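Local coordinates for protein F-112 (Sulfolobus virus-like particle ssv1, PDB 2VQC) that is essential for the function of the virus and, as a winged-helix protein, probably acts by binding DNA, at residues A46-I49 with Q50-L53; A52-A55 with I56-H60. One frame throughout, in Å; residues are numbered along the deposited sequence.

Contact 1. Residues A46-I49 with Q50-L53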
loop_
_atom_site.group_PDB
_atom_site.type_symbol
_atom_site.label_atom_id
_atom_site.label_comp_id
_atom_site.label_asym_id
_atom_site.label_seq_id
_atom_site.Cartn_x
_atom_site.Cartn_y
_atom_site.Cartn_z
ATOM N N ALA A 46 -6.513 3.236 7.414
ATOM C CA ALA A 46 -6.010 2.838 6.105
ATOM C C ALA A 46 -4.883 3.758 5.632
ATOM O O ALA A 46 -3.928 3.288 5.008
ATOM C CB ALA A 46 -7.142 2.826 5.093
ATOM N N TYR A 47 -4.996 5.056 5.923
ATOM C CA TYR A 47 -3.936 6.022 5.591
ATOM C C TYR A 47 -2.636 5.750 6.352
ATOM O O TYR A 47 -1.552 5.957 5.809
ATOM C CB TYR A 47 -4.384 7.475 5.843
ATOM C CG TYR A 47 -5.072 8.135 4.660
ATOM C CD1 TYR A 47 -4.406 8.315 3.448
ATOM C CD2 TYR A 47 -6.385 8.600 4.760
ATOM C CE1 TYR A 47 -5.036 8.924 2.364
ATOM C CE2 TYR A 47 -7.020 9.208 3.685
ATOM C CZ TYR A 47 -6.344 9.367 2.490
ATOM O OH TYR A 47 -6.985 9.974 1.427
ATOM N N ASN A 48 -2.739 5.299 7.602
ATOM C CA ASN A 48 -1.548 4.925 8.378
ATOM C C ASN A 48 -0.833 3.750 7.727
ATOM O O ASN A 48 0.394 3.720 7.662
ATOM C CB ASN A 48 -1.903 4.567 9.827
ATOM C CG ASN A 48 -2.390 5.758 10.630
ATOM O OD1 ASN A 48 -1.952 6.889 10.425
ATOM N ND2 ASN A 48 -3.299 5.502 11.567
ATOM N N ILE A 49 -1.614 2.787 7.247
ATOM C CA ILE A 49 -1.069 1.614 6.563
ATOM C C ILE A 49 -0.461 2.024 5.223
ATOM O O ILE A 49 0.639 1.589 4.881
ATOM C CB ILE A 49 -2.143 0.514 6.359
ATOM C CG1 ILE A 49 -2.599 -0.041 7.714
ATOM C CG2 ILE A 49 -1.603 -0.618 5.480
ATOM C CD1 ILE A 49 -3.848 -0.923 7.650
ATOM N N GLN A 50 -1.173 2.867 4.478
ATOM C CA GLN A 50 -0.669 3.385 3.209
ATOM C C GLN A 50 0.672 4.096 3.379
ATOM O O GLN A 50 1.565 3.965 2.542
ATOM C CB GLN A 50 -1.674 4.350 2.582
ATOM C CG GLN A 50 -1.167 5.008 1.314
ATOM C CD GLN A 50 -2.256 5.707 0.541
ATOM O OE1 GLN A 50 -3.064 5.064 -0.129
ATOM N NE2 GLN A 50 -2.281 7.034 0.619
ATOM N N ARG A 51 0.807 4.858 4.457
ATOM C CA ARG A 51 2.064 5.535 4.750
ATOM C C ARG A 51 3.205 4.532 4.983
ATOM O O ARG A 51 4.321 4.738 4.502
ATOM C CB ARG A 51 1.901 6.463 5.953
ATOM C CG ARG A 51 3.067 7.389 6.152
ATOM C CD ARG A 51 2.686 8.603 6.977
ATOM N NE ARG A 51 2.349 8.270 8.363
ATOM C CZ ARG A 51 1.155 8.438 8.941
ATOM N NH1 ARG A 51 0.114 8.937 8.272
ATOM N NH2 ARG A 51 0.999 8.104 10.219
ATOM N N ALA A 52 2.915 3.445 5.700
ATOM C CA ALA A 52 3.914 2.394 5.939
ATOM C C ALA A 52 4.202 1.593 4.660
ATOM O O ALA A 52 5.339 1.174 4.425
ATOM C CB ALA A 52 3.468 1.474 7.066
ATOM N N LEU A 53 3.176 1.389 3.837
ATOM C CA LEU A 53 3.337 0.713 2.544
ATOM C C LEU A 53 4.260 1.506 1.622
ATOM O O LEU A 53 5.099 0.929 0.934
ATOM C CB LEU A 53 1.972 0.513 1.874
ATOM C CG LEU A 53 1.916 -0.241 0.540
ATOM C CD1 LEU A 53 2.649 -1.588 0.587
ATOM C CD2 LEU A 53 0.463 -0.443 0.147
#

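Contact 2. Residues A52-A55 with I56-H60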
loop_
_atom_site.group_PDB
_atom_site.type_symbol
_atom_site.label_atom_id
_atom_site.label_comp_id
_atom_site.label_asym_id
_atom_site.label_seq_id
_atom_site.Cartn_x
_atom_site.Cartn_y
_atom_site.Cartn_z
ATOM N N ALA A 52 2.915 3.445 5.700
ATOM C CA ALA A 52 3.914 2.394 5.939
ATOM C C ALA A 52 4.202 1.593 4.660
ATOM O O ALA A 52 5.339 1.174 4.425
ATOM C CB ALA A 52 3.468 1.474 7.066
ATOM N N LEU A 53 3.176 1.389 3.837
ATOM C CA LEU A 53 3.337 0.713 2.544
ATOM C C LEU A 53 4.260 1.506 1.622
ATOM O O LEU A 53 5.099 0.929 0.934
ATOM C CB LEU A 53 1.972 0.513 1.874
ATOM C CG LEU A 53 1.916 -0.241 0.540
ATOM C CD1 LEU A 53 2.649 -1.588 0.587
ATOM C CD2 LEU A 53 0.463 -0.443 0.147
ATOM N N LYS A 54 4.102 2.827 1.620
ATOM C CA LYS A 54 4.979 3.716 0.861
ATOM C C LYS A 54 6.440 3.568 1.305
ATOM O O LYS A 54 7.350 3.556 0.468
ATOM C CB LYS A 54 4.502 5.168 1.011
ATOM C CG LYS A 54 5.251 6.197 0.174
ATOM C CD LYS A 54 4.702 7.595 0.427
ATOM C CE LYS A 54 5.618 8.683 -0.124
ATOM N NZ LYS A 54 5.652 8.701 -1.615
ATOM N N ALA A 55 6.661 3.444 2.615
ATOM C CA ALA A 55 8.011 3.251 3.152
ATOM C C ALA A 55 8.616 1.921 2.684
ATOM O O ALA A 55 9.788 1.876 2.314
ATOM C CB ALA A 55 8.010 3.339 4.675
ATOM N N ILE A 56 7.813 0.855 2.676
ATOM C CA ILE A 56 8.268 -0.459 2.185
ATOM C C ILE A 56 8.619 -0.412 0.694
ATOM O O ILE A 56 9.640 -0.962 0.280
ATOM C CB ILE A 56 7.213 -1.572 2.426
ATOM C CG1 ILE A 56 7.033 -1.823 3.926
ATOM C CG2 ILE A 56 7.631 -2.876 1.729
ATOM C CD1 ILE A 56 5.826 -2.684 4.272
ATOM N N CYS A 57 7.775 0.242 -0.104
ATOM C CA CYS A 57 8.031 0.385 -1.543
ATOM C C CYS A 57 9.327 1.139 -1.846
ATOM O O CYS A 57 10.062 0.780 -2.767
ATOM C CB CYS A 57 6.858 1.077 -2.233
ATOM S SG CYS A 57 5.511 -0.056 -2.588
ATOM N N GLU A 58 9.596 2.181 -1.067
ATOM C CA GLU A 58 10.812 2.977 -1.222
ATOM C C GLU A 58 12.077 2.183 -0.879
ATOM O O GLU A 58 13.160 2.515 -1.361
ATOM C CB GLU A 58 10.717 4.270 -0.398
ATOM C CG GLU A 58 9.740 5.283 -1.015
ATOM C CD GLU A 58 9.377 6.442 -0.096
ATOM O OE1 GLU A 58 9.218 6.232 1.128
ATOM O OE2 GLU A 58 9.227 7.571 -0.610
ATOM N N ARG A 59 11.940 1.129 -0.072
ATOM C CA ARG A 59 13.058 0.215 0.196
ATOM C C ARG A 59 13.344 -0.733 -0.972
ATOM O O ARG A 59 14.418 -1.340 -1.029
ATOM C CB ARG A 59 12.803 -0.596 1.468
ATOM C CG ARG A 59 12.755 0.261 2.708
ATOM C CD ARG A 59 12.207 -0.481 3.913
ATOM N NE ARG A 59 11.962 0.441 5.024
ATOM C CZ ARG A 59 11.715 0.082 6.282
ATOM N NH1 ARG A 59 11.677 -1.200 6.633
ATOM N NH2 ARG A 59 11.513 1.020 7.200
ATOM N N HIS A 60 12.384 -0.864 -1.889
ATOM C CA HIS A 60 12.512 -1.761 -3.039
ATOM C C HIS A 60 12.068 -1.063 -4.324
ATOM O O HIS A 60 11.062 -1.442 -4.930
ATOM C CB HIS A 60 11.672 -3.015 -2.812
ATOM C CG HIS A 60 12.009 -3.742 -1.551
ATOM N ND1 HIS A 60 11.193 -3.722 -0.440
ATOM C CD2 HIS A 60 13.081 -4.498 -1.217
ATOM C CE1 HIS A 60 11.743 -4.444 0.520
ATOM N NE2 HIS A 60 12.889 -4.925 0.075
#

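Contact 1. Residues A46-I49 with Q50-L53
On the third helix of the winged-helix fold, helix 43-59, Asn48 and Arg51 meet one turn apart on the outer side, while Tyr47 and Gln50 do the same on another flank. The arginine chain leaves the helix with CG opposite the backbone N (chi1 -169°) and then bends at chi3, folding the guanidinium back along Asn48. NH2 of Arg51 thereby comes 3.2 Å from OD1 of Asn48, a weak and bent hydrogen bond, with the amide and guanidinium planes steeply inclined to each other. CA of Asn48 sits over one guanidinium face, toward its rim. Gln50 instead runs extended beside Tyr47, pointing the same way, and its NE2 reaches the ring edge, 3.8 Å from CD1 of Tyr47. Amide and ring stand almost perpendicular, 89° apart, in van der Waals contact. Beneath these side chains the backbone makes regular i to i+4 bonds: Gln50 N lies 2.8 Å from Ala46 O, and Leu53 N lies 2.8 Å from Ile49 O. On the buried side Ile49 and Leu53 pack on Met16 and Met20 of helix 13-27 and Ala46 on Leu32 and Leu36 of helix 32-39; Gln50, at the border, also touches Phe75 of strand 73-77. Helix 43-59, packed across both helices and followed by the wing strands, is the second helix of the helix-turn-helix unit, commonly the recognition helix in winged-helix proteins.

Contact 2. Residues A52-A55 with I56-H60
Ile56 and Cys57 pack against the preceding turn, Ala52 to Leu53, at the C-terminal end of helix 43-59 in the winged-helix fold, where the helix hands over to the strands of the wing. This is the close-packed side. CG1 of Ile56 stands beside the backbone N, anti to the carbonyl carbon (chi1 -66°), which lays it 3.5 Å from Ala52 O. Ile56 then reaches Tyr14, Ala17 and Tyr21 of helix 13-27. CB and SG of Cys57 lie beyond the oxygen of Leu53, with SG 3.7 Å from Leu53 O, and the cysteine is linked to Cys64 by a disulfide that ties the helix end to strand 64-68. Phe75 is touched by Leu53, Lys54 and Cys57 alike.

The other side is looser. Lys54 and Glu58, one turn apart, cross at a slant and form only a long salt bridge, NZ of Lys54 to OE2 of Glu58 at 3.9 Å; CE of the lysine is about as near to OE2 as the ammonium nitrogen is. Such a pair probably contributes a modest electrostatic attraction. Glu58 and Arg59 are exposed, and the extended chain of Arg59 passes Ala55 O on its way outward, with CG 3.4 Å from Ala55 O. Here the backbone bonding also slackens: Arg59 N lies 3.3 Å from Ala55 O, with an N-H...O angle of 136°, against 163° for Cys57 N to Leu53 O. At the last turn the His60 ring swings back, and its ND1 donates a weak hydrogen bond, 3.2 Å long, to Ile56 O.

Overall arrangement
Followed from the N terminus, the chain passes through helices 13-27 and 32-39 before entering helix 43-59, which carries both contacts. Neither closes a long loop: each joins successive turns, and they overlap end to end, sharing Ala52 and Leu53, with centres about 10 Å apart. Contact 1 takes the earlier turns and contact 2 the last ones. Both halves of the helix touch helix 13-27 and strand 73-77; helix 32-39 is met by the earlier turns and strand 64-68 by the later ones, where the disulfide in contact 2 adds a covalent link.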